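Local structure of importin-95 (4XRI) at residues A188-A193 with M231-E236; G225-I230 with Y261-Y266; G274-G279 with E293-V298. The protein serves as an importin-beta nuclear transport receptor for the import of diverse protein cargoes and probably binds a small GTPase of the Ran type. The protein carries 2 engineered substitutions. All coordinates share one frame; numbering follows the deposited sequence.

Contact 1 of 3, residues A188-A193 with M231-E236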
# COMPACT_ATOMS: atom_id res chain seq x y z
N ALA A 188 22.02 -29.10 -13.01
CA ALA A 188 23.02 -28.18 -13.53
C ALA A 188 23.30 -27.03 -12.57
O ALA A 188 24.46 -26.67 -12.35
CB ALA A 188 22.58 -27.64 -14.88
N VAL A 189 22.25 -26.45 -11.99
CA VAL A 189 22.42 -25.29 -11.12
C VAL A 189 22.96 -25.69 -9.75
O VAL A 189 23.76 -24.96 -9.16
CB VAL A 189 21.09 -24.50 -10.95
CG1 VAL A 189 20.54 -24.11 -12.32
CG2 VAL A 189 20.07 -25.29 -10.17
N VAL A 190 22.55 -26.85 -9.25
CA VAL A 190 23.00 -27.31 -7.94
C VAL A 190 24.46 -27.74 -8.01
O VAL A 190 25.27 -27.39 -7.14
CB VAL A 190 22.15 -28.49 -7.41
CG1 VAL A 190 22.84 -29.16 -6.23
CG2 VAL A 190 20.77 -28.00 -7.02
N GLN A 191 24.80 -28.49 -9.05
CA GLN A 191 26.18 -28.94 -9.24
C GLN A 191 27.11 -27.75 -9.48
O GLN A 191 28.28 -27.78 -9.10
CB GLN A 191 26.28 -29.92 -10.40
CG GLN A 191 25.75 -31.31 -10.08
CD GLN A 191 25.98 -32.31 -11.19
OE1 GLN A 191 26.39 -31.94 -12.30
NE2 GLN A 191 25.73 -33.58 -10.90
N GLY A 192 26.58 -26.71 -10.10
CA GLY A 192 27.36 -25.51 -10.34
C GLY A 192 27.62 -24.74 -9.06
O GLY A 192 28.60 -24.01 -8.96
N ALA A 193 26.73 -24.91 -8.08
CA ALA A 193 26.78 -24.13 -6.85
C ALA A 193 27.62 -24.79 -5.76
O ALA A 193 27.99 -24.16 -4.78
CB ALA A 193 25.37 -23.88 -6.34
N MET A 231 18.49 -27.96 -0.26
CA MET A 231 18.84 -27.43 1.05
C MET A 231 20.30 -27.69 1.41
O MET A 231 20.94 -26.86 2.05
CB MET A 231 17.92 -28.01 2.13
CG MET A 231 16.46 -27.57 2.00
SD MET A 231 16.28 -25.78 1.93
CE MET A 231 16.76 -25.33 3.60
N GLN A 232 20.82 -28.84 0.99
CA GLN A 232 22.21 -29.18 1.29
C GLN A 232 23.18 -28.19 0.64
O GLN A 232 24.09 -27.69 1.30
CB GLN A 232 22.53 -30.60 0.84
CG GLN A 232 23.89 -31.12 1.30
CD GLN A 232 25.03 -30.69 0.39
OE1 GLN A 232 24.84 -30.54 -0.82
NE2 GLN A 232 26.20 -30.48 0.96
N VAL A 233 22.97 -27.91 -0.64
CA VAL A 233 23.87 -27.04 -1.38
C VAL A 233 23.73 -25.59 -0.93
O VAL A 233 24.69 -24.83 -0.93
CB VAL A 233 23.65 -27.14 -2.91
CG1 VAL A 233 22.37 -26.46 -3.35
CG2 VAL A 233 24.84 -26.56 -3.66
N VAL A 234 22.52 -25.20 -0.52
CA VAL A 234 22.28 -23.83 -0.08
C VAL A 234 22.97 -23.59 1.27
O VAL A 234 23.64 -22.58 1.46
CB VAL A 234 20.78 -23.51 0.05
CG1 VAL A 234 20.57 -22.18 0.74
CG2 VAL A 234 20.11 -23.50 -1.31
N CYS A 235 22.79 -24.54 2.19
CA CYS A 235 23.40 -24.45 3.51
C CYS A 235 24.92 -24.43 3.41
O CYS A 235 25.60 -23.69 4.12
CB CYS A 235 22.94 -25.62 4.39
SG CYS A 235 21.21 -25.52 4.92
N GLU A 236 25.44 -25.26 2.50
CA GLU A 236 26.87 -25.33 2.23
C GLU A 236 27.40 -23.99 1.74
O GLU A 236 28.48 -23.54 2.15
CB GLU A 236 27.14 -26.42 1.19
CG GLU A 236 28.58 -26.51 0.70
CD GLU A 236 28.79 -27.63 -0.30
OE1 GLU A 236 29.05 -28.78 0.13
OE2 GLU A 236 28.69 -27.37 -1.52
O HOH W 1 27.83 -24.69 -2.02
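The backbone oxygen Ala193 O accepts a bond from the side-chain NE of Arg203 and also has water 1 at hydrogen-bonding distance, 2.8 Å from Ala193 O. The water also stands 2.9 Å from Glu236 OE2, tying the backbone near the end of helix 182-193 to the acid on helix 224-238. Glutamate suits this place because its extended chain, with CG anti to the backbone N (chi1 174°), reaches from the helix to the water while its other oxygen, OE1, forms a salt bridge with Lys195. A weak bond from Gln232 NE2 to Glu236 OE1, 3.4 Å long, comes from one turn back.

Beside this polar edge the two helices of the HEAT-repeat solenoid meet through small apolar groups. Val233 carries the apolar contact: its CG2 lies 3.8 Å from Ala193 CB and also rests on the backbone, 3.6 Å from Val190 O. The second methyl, CG1, sits between the backbone N and the carbonyl carbon (chi1 73°), the crowded position, and from there faces Val190 CG1. That same Val190 methyl is 4.0 Å from Val233 CB. Short branched residues and an alanine allow the helices a close approach, with 6.6 Å between Val190 CA and Val233 CA. Leu210 of helix 200-212 covers Val233 as well, and Ala206 touches Ala193.

The chemistry is thus divided: the buried methyls give shape without direction, whereas the water and the Glu236 carboxylate, probably kept ionised by Lys195, supply the directed polar link.

Contact 2 of 3, residues G225-I230 with Y261-Y266. With SO4 (sulfate ion), chain H.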
# COMPACT_ATOMS: atom_id res chain seq x y z
N GLY A 225 13.52 -35.74 -1.50
CA GLY A 225 14.79 -35.88 -2.18
C GLY A 225 15.28 -34.57 -2.78
O GLY A 225 16.39 -34.13 -2.50
N GLU A 226 14.43 -33.96 -3.60
CA GLU A 226 14.72 -32.65 -4.16
C GLU A 226 14.95 -31.63 -3.06
O GLU A 226 15.84 -30.78 -3.16
CB GLU A 226 13.58 -32.17 -5.07
CG GLU A 226 13.72 -32.61 -6.52
CD GLU A 226 12.69 -33.64 -6.92
OE1 GLU A 226 13.04 -34.58 -7.65
OE2 GLU A 226 11.51 -33.49 -6.52
N ARG A 227 14.14 -31.72 -2.01
CA ARG A 227 14.22 -30.81 -0.88
C ARG A 227 15.61 -30.83 -0.25
O ARG A 227 16.28 -29.80 -0.16
CB ARG A 227 13.16 -31.16 0.17
CG ARG A 227 12.68 -29.96 0.97
CD ARG A 227 11.78 -30.38 2.13
NE ARG A 227 10.57 -31.06 1.71
CZ ARG A 227 10.24 -32.29 2.09
NH1 ARG A 227 11.04 -32.97 2.91
NH2 ARG A 227 9.11 -32.84 1.66
N ASN A 228 16.04 -32.01 0.18
CA ASN A 228 17.35 -32.18 0.81
C ASN A 228 18.49 -31.82 -0.14
O ASN A 228 19.51 -31.27 0.28
CB ASN A 228 17.51 -33.62 1.30
CG ASN A 228 16.58 -33.94 2.46
OD1 ASN A 228 16.50 -33.20 3.44
ND2 ASN A 228 15.87 -35.06 2.35
N TYR A 229 18.31 -32.15 -1.42
CA TYR A 229 19.26 -31.82 -2.47
C TYR A 229 19.55 -30.32 -2.48
O TYR A 229 20.69 -29.90 -2.31
CB TYR A 229 18.70 -32.27 -3.83
CG TYR A 229 19.69 -32.32 -4.97
CD1 TYR A 229 19.46 -31.60 -6.14
CD2 TYR A 229 20.84 -33.09 -4.89
CE1 TYR A 229 20.36 -31.65 -7.20
CE2 TYR A 229 21.74 -33.14 -5.94
CZ TYR A 229 21.50 -32.42 -7.09
OH TYR A 229 22.39 -32.47 -8.14
N ILE A 230 18.49 -29.54 -2.64
CA ILE A 230 18.58 -28.08 -2.69
C ILE A 230 19.06 -27.49 -1.37
O ILE A 230 19.93 -26.62 -1.35
CB ILE A 230 17.22 -27.47 -3.07
CG1 ILE A 230 16.84 -27.90 -4.48
CG2 ILE A 230 17.27 -25.96 -2.95
CD1 ILE A 230 15.40 -27.62 -4.84
N TYR A 261 7.87 -22.20 4.08
CA TYR A 261 7.91 -22.21 5.54
C TYR A 261 7.50 -23.56 6.12
O TYR A 261 8.14 -24.08 7.03
CB TYR A 261 7.01 -21.10 6.09
CG TYR A 261 6.78 -21.19 7.59
CD1 TYR A 261 7.59 -20.48 8.47
CD2 TYR A 261 5.75 -21.95 8.12
CE1 TYR A 261 7.39 -20.55 9.83
CE2 TYR A 261 5.55 -22.03 9.48
CZ TYR A 261 6.37 -21.33 10.33
OH TYR A 261 6.17 -21.40 11.69
N GLU A 262 6.42 -24.11 5.57
CA GLU A 262 5.83 -25.35 6.08
C GLU A 262 6.78 -26.55 6.01
O GLU A 262 6.57 -27.54 6.71
CB GLU A 262 4.54 -25.66 5.32
CG GLU A 262 4.74 -25.94 3.84
CD GLU A 262 3.44 -26.24 3.13
OE1 GLU A 262 2.41 -26.41 3.82
OE2 GLU A 262 3.44 -26.31 1.88
N HIS A 263 7.81 -26.45 5.18
CA HIS A 263 8.75 -27.56 5.01
C HIS A 263 10.06 -27.36 5.77
O HIS A 263 10.99 -28.16 5.62
CB HIS A 263 9.08 -27.76 3.52
CG HIS A 263 7.90 -28.13 2.68
ND1 HIS A 263 7.31 -29.38 2.72
CD2 HIS A 263 7.21 -27.42 1.75
CE1 HIS A 263 6.31 -29.41 1.86
NE2 HIS A 263 6.22 -28.24 1.26
N MET A 264 10.14 -26.33 6.60
CA MET A 264 11.43 -25.87 7.10
C MET A 264 11.84 -26.38 8.49
O MET A 264 12.97 -26.14 8.91
CB MET A 264 11.46 -24.34 7.12
CG MET A 264 11.59 -23.71 5.74
SD MET A 264 13.09 -24.24 4.88
CE MET A 264 12.43 -25.44 3.73
N ARG A 265 10.94 -27.06 9.18
CA ARG A 265 11.19 -27.48 10.56
C ARG A 265 12.50 -28.26 10.72
O ARG A 265 13.35 -27.89 11.53
CB ARG A 265 10.03 -28.33 11.08
CG ARG A 265 10.18 -28.72 12.55
CD ARG A 265 8.90 -29.34 13.07
NE ARG A 265 8.53 -28.79 14.37
CZ ARG A 265 7.32 -28.91 14.91
NH1 ARG A 265 6.37 -29.57 14.26
NH2 ARG A 265 7.06 -28.38 16.10
N TYR A 266 12.64 -29.33 9.95
CA TYR A 266 13.83 -30.18 10.02
C TYR A 266 15.11 -29.39 9.76
O TYR A 266 16.08 -29.48 10.51
CB TYR A 266 13.72 -31.33 9.02
CG TYR A 266 15.01 -32.11 8.82
CD1 TYR A 266 15.37 -33.13 9.69
CD2 TYR A 266 15.85 -31.83 7.75
CE1 TYR A 266 16.54 -33.84 9.50
CE2 TYR A 266 17.03 -32.53 7.56
CZ TYR A 266 17.37 -33.54 8.44
OH TYR A 266 18.53 -34.25 8.25
S SO4 H . 9.76 -32.17 9.78
O1 SO4 H . 8.30 -32.21 9.82
O2 SO4 H . 10.18 -31.00 9.03
O3 SO4 H . 10.27 -32.10 11.15
O4 SO4 H . 10.26 -33.37 9.13
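This is a polar surface contact made largely by van der Waals touch, between the early turns of helix 224-238 and the turn that leads into helix 265-280 of the HEAT-repeat solenoid. Arg227 and His263 carry most of it. Their side chains cross at about a right angle, yet the guanidinium and imidazole planes lie only 10° apart. Arg227 NE comes to 3.8 Å from His263 ND1, an oblique approach, while Arg227 CD lies 4.0 Å from His263 CB.

Arginine fits here because its apolar stem can rest against the histidine while its nitrogens serve backbone oxygens: NE bonds to Phe221 O and NH2 more weakly to Lys222 O. The bend at chi3 (-61°) swings the guanidinium round to these carbonyls and alongside the imidazole, one face of which carries Glu262 CG, 3.5 Å above the ring plane. So near a cationic group, His263 would probably tend to stay neutral.

The second touch is slighter. Asn228 OD1 approaches the Tyr266 ring obliquely, 4.2 Å from Tyr266 CE2, but its polar partner is the hydroxyl of Tyr267. Tyr266 offers its backbone instead to a sulfate, probably taken up from the crystallisation liquor: Tyr266 N donates to sulfate O2 at 3.1 Å, with an N-H...O angle of 142°. An anion near the N-terminal end of a helix is likely to be favoured by the helix dipole, and the stem of Arg265 lies along the sulfate, with CB 3.4 Å from sulfate O2.

Around the contact, Tyr267 of helix 265-280 also touches Arg227, while helix 182-193 packs against helix 224-238 through Glu226, Tyr229 and Ile230.

Contact 3 of 3, residues G274-G279 with E293-V298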
# COMPACT_ATOMS: atom_id res chain seq x y z
N GLY A 274 21.71 -22.13 13.24
CA GLY A 274 23.11 -21.77 13.42
C GLY A 274 23.69 -20.97 12.27
O GLY A 274 24.45 -20.03 12.49
N LEU A 275 23.32 -21.33 11.05
CA LEU A 275 23.83 -20.64 9.86
C LEU A 275 23.45 -19.17 9.84
O LEU A 275 24.29 -18.31 9.56
CB LEU A 275 23.30 -21.31 8.59
CG LEU A 275 23.90 -22.66 8.22
CD1 LEU A 275 23.24 -23.20 6.97
CD2 LEU A 275 25.40 -22.53 8.02
N THR A 276 22.19 -18.87 10.14
CA THR A 276 21.71 -17.50 10.10
C THR A 276 22.22 -16.69 11.29
O THR A 276 22.40 -15.48 11.18
CB THR A 276 20.17 -17.45 10.07
OG1 THR A 276 19.64 -18.17 11.19
CG2 THR A 276 19.65 -18.09 8.79
N ILE A 277 22.46 -17.36 12.41
CA ILE A 277 23.09 -16.72 13.56
C ILE A 277 24.49 -16.25 13.18
O ILE A 277 24.87 -15.11 13.45
CB ILE A 277 23.17 -17.68 14.77
CG1 ILE A 277 21.81 -17.81 15.44
CG2 ILE A 277 24.21 -17.20 15.78
CD1 ILE A 277 21.74 -18.92 16.46
N LEU A 278 25.24 -17.14 12.54
CA LEU A 278 26.57 -16.81 12.04
C LEU A 278 26.50 -15.69 11.01
O LEU A 278 27.34 -14.79 10.99
CB LEU A 278 27.24 -18.04 11.42
CG LEU A 278 27.59 -19.22 12.33
CD1 LEU A 278 28.26 -20.32 11.52
CD2 LEU A 278 28.48 -18.77 13.48
N GLY A 279 25.49 -15.75 10.14
CA GLY A 279 25.32 -14.77 9.09
C GLY A 279 25.06 -13.37 9.62
O GLY A 279 25.59 -12.39 9.10
N GLU A 293 17.36 -10.25 7.44
CA GLU A 293 16.18 -10.35 6.60
C GLU A 293 15.55 -11.74 6.68
O GLU A 293 14.33 -11.89 6.57
CB GLU A 293 16.54 -10.00 5.15
CG GLU A 293 15.46 -10.32 4.12
CD GLU A 293 14.22 -9.46 4.27
OE1 GLU A 293 14.31 -8.38 4.91
OE2 GLU A 293 13.16 -9.85 3.75
N PHE A 294 16.40 -12.75 6.87
CA PHE A 294 15.92 -14.12 7.05
C PHE A 294 14.93 -14.20 8.20
O PHE A 294 13.86 -14.80 8.08
CB PHE A 294 17.08 -15.08 7.30
CG PHE A 294 16.65 -16.49 7.63
CD1 PHE A 294 16.42 -17.41 6.62
CD2 PHE A 294 16.47 -16.89 8.94
CE1 PHE A 294 16.03 -18.70 6.91
CE2 PHE A 294 16.06 -18.17 9.24
CZ PHE A 294 15.85 -19.08 8.23
N TRP A 295 15.31 -13.60 9.32
CA TRP A 295 14.49 -13.66 10.52
C TRP A 295 13.32 -12.69 10.47
O TRP A 295 12.30 -12.90 11.11
CB TRP A 295 15.36 -13.40 11.75
CG TRP A 295 16.11 -14.63 12.11
CD1 TRP A 295 17.45 -14.85 11.97
CD2 TRP A 295 15.55 -15.84 12.62
NE1 TRP A 295 17.77 -16.12 12.39
CE2 TRP A 295 16.62 -16.75 12.79
CE3 TRP A 295 14.26 -16.24 12.96
CZ2 TRP A 295 16.43 -18.04 13.29
CZ3 TRP A 295 14.07 -17.52 13.46
CH2 TRP A 295 15.15 -18.40 13.61
N SER A 296 13.47 -11.64 9.67
CA SER A 296 12.35 -10.75 9.37
C SER A 296 11.31 -11.52 8.56
O SER A 296 10.11 -11.38 8.79
CB SER A 296 12.83 -9.51 8.61
OG SER A 296 13.57 -8.65 9.46
N THR A 297 11.78 -12.35 7.64
CA THR A 297 10.90 -13.16 6.81
C THR A 297 10.17 -14.21 7.65
O THR A 297 8.97 -14.43 7.48
CB THR A 297 11.67 -13.87 5.67
OG1 THR A 297 12.33 -12.89 4.86
CG2 THR A 297 10.71 -14.67 4.80
N VAL A 298 10.91 -14.86 8.55
CA VAL A 298 10.34 -15.83 9.47
C VAL A 298 9.25 -15.18 10.32
O VAL A 298 8.16 -15.72 10.47
CB VAL A 298 11.41 -16.44 10.39
CG1 VAL A 298 10.76 -17.26 11.50
CG2 VAL A 298 12.37 -17.29 9.59
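Thr276 presses against Phe294 and Trp295 inside an antiparallel helical hairpin, formed by helices 265-280 and 285-310 of the HEAT-repeat solenoid. The tight part is buried. Thr276 CG2 stands over one face of the Phe294 ring, 3.5 Å from its centroid and 16° off the ring normal, a CH-pi contact; the nearest ring atom, Phe294 CD2, is 3.4 Å from Thr276 CG2. Threonine suits the spot because its branches do different work. While the methyl meets the ring, OG1 accepts a weak bond from Trp295 NE1, 3.0 Å long and bent to 132°, and its single proton is directed to the carbonyls about one turn back, chiefly Leu272 O, with Phe273 O also within bonding reach. With OG1 between the backbone N and the carbonyl carbon (chi1 56°), the hydroxyl can serve both its own helix and the indole, which is thereby given a polar partner within an apolar setting.

The two aromatic rings brace each other: Trp295 CD1 lies at the edge of the Phe294 ring, in its plane, while Phe294 CD2 sits 3.7 Å above one face of the indole. Met257 and Met268 also pack on Phe294, and an alanine here would probably open a gap beneath the Thr276 methyl and leave the indole freer to turn.

The other side of helix 265-280 is looser. Leu278 and Gly274 are exposed, and Ile277, partly exposed, stays clear of segment 293-298, touching Glu331 of helix 324-340 instead. Within segment 293-298, Glu293 O accepts from both Thr297 N and Thr297 OG1, each 2.8 Å away, from opposite faces of its carbonyl plane.

From the N terminus, the chain first lays down helix 182-193, and contact 1 closes when helix 224-238 returns to it after passing through helix 200-212. Contact 2 opens earlier on that same helix 224-238, before contact 1 is complete, and closes beyond helix 243-260; the two therefore cross, their segments alternating. They touch where Tyr229 packs on Val190 and Met231 on Met264. Contact 3 follows in series, closing the short connection between helices 265-280 and 285-310. It shares helix 265-280 with contact 2 without touching it, but meets contact 1 through Cys235 and Leu275. Together they join successive helical layers of the solenoid.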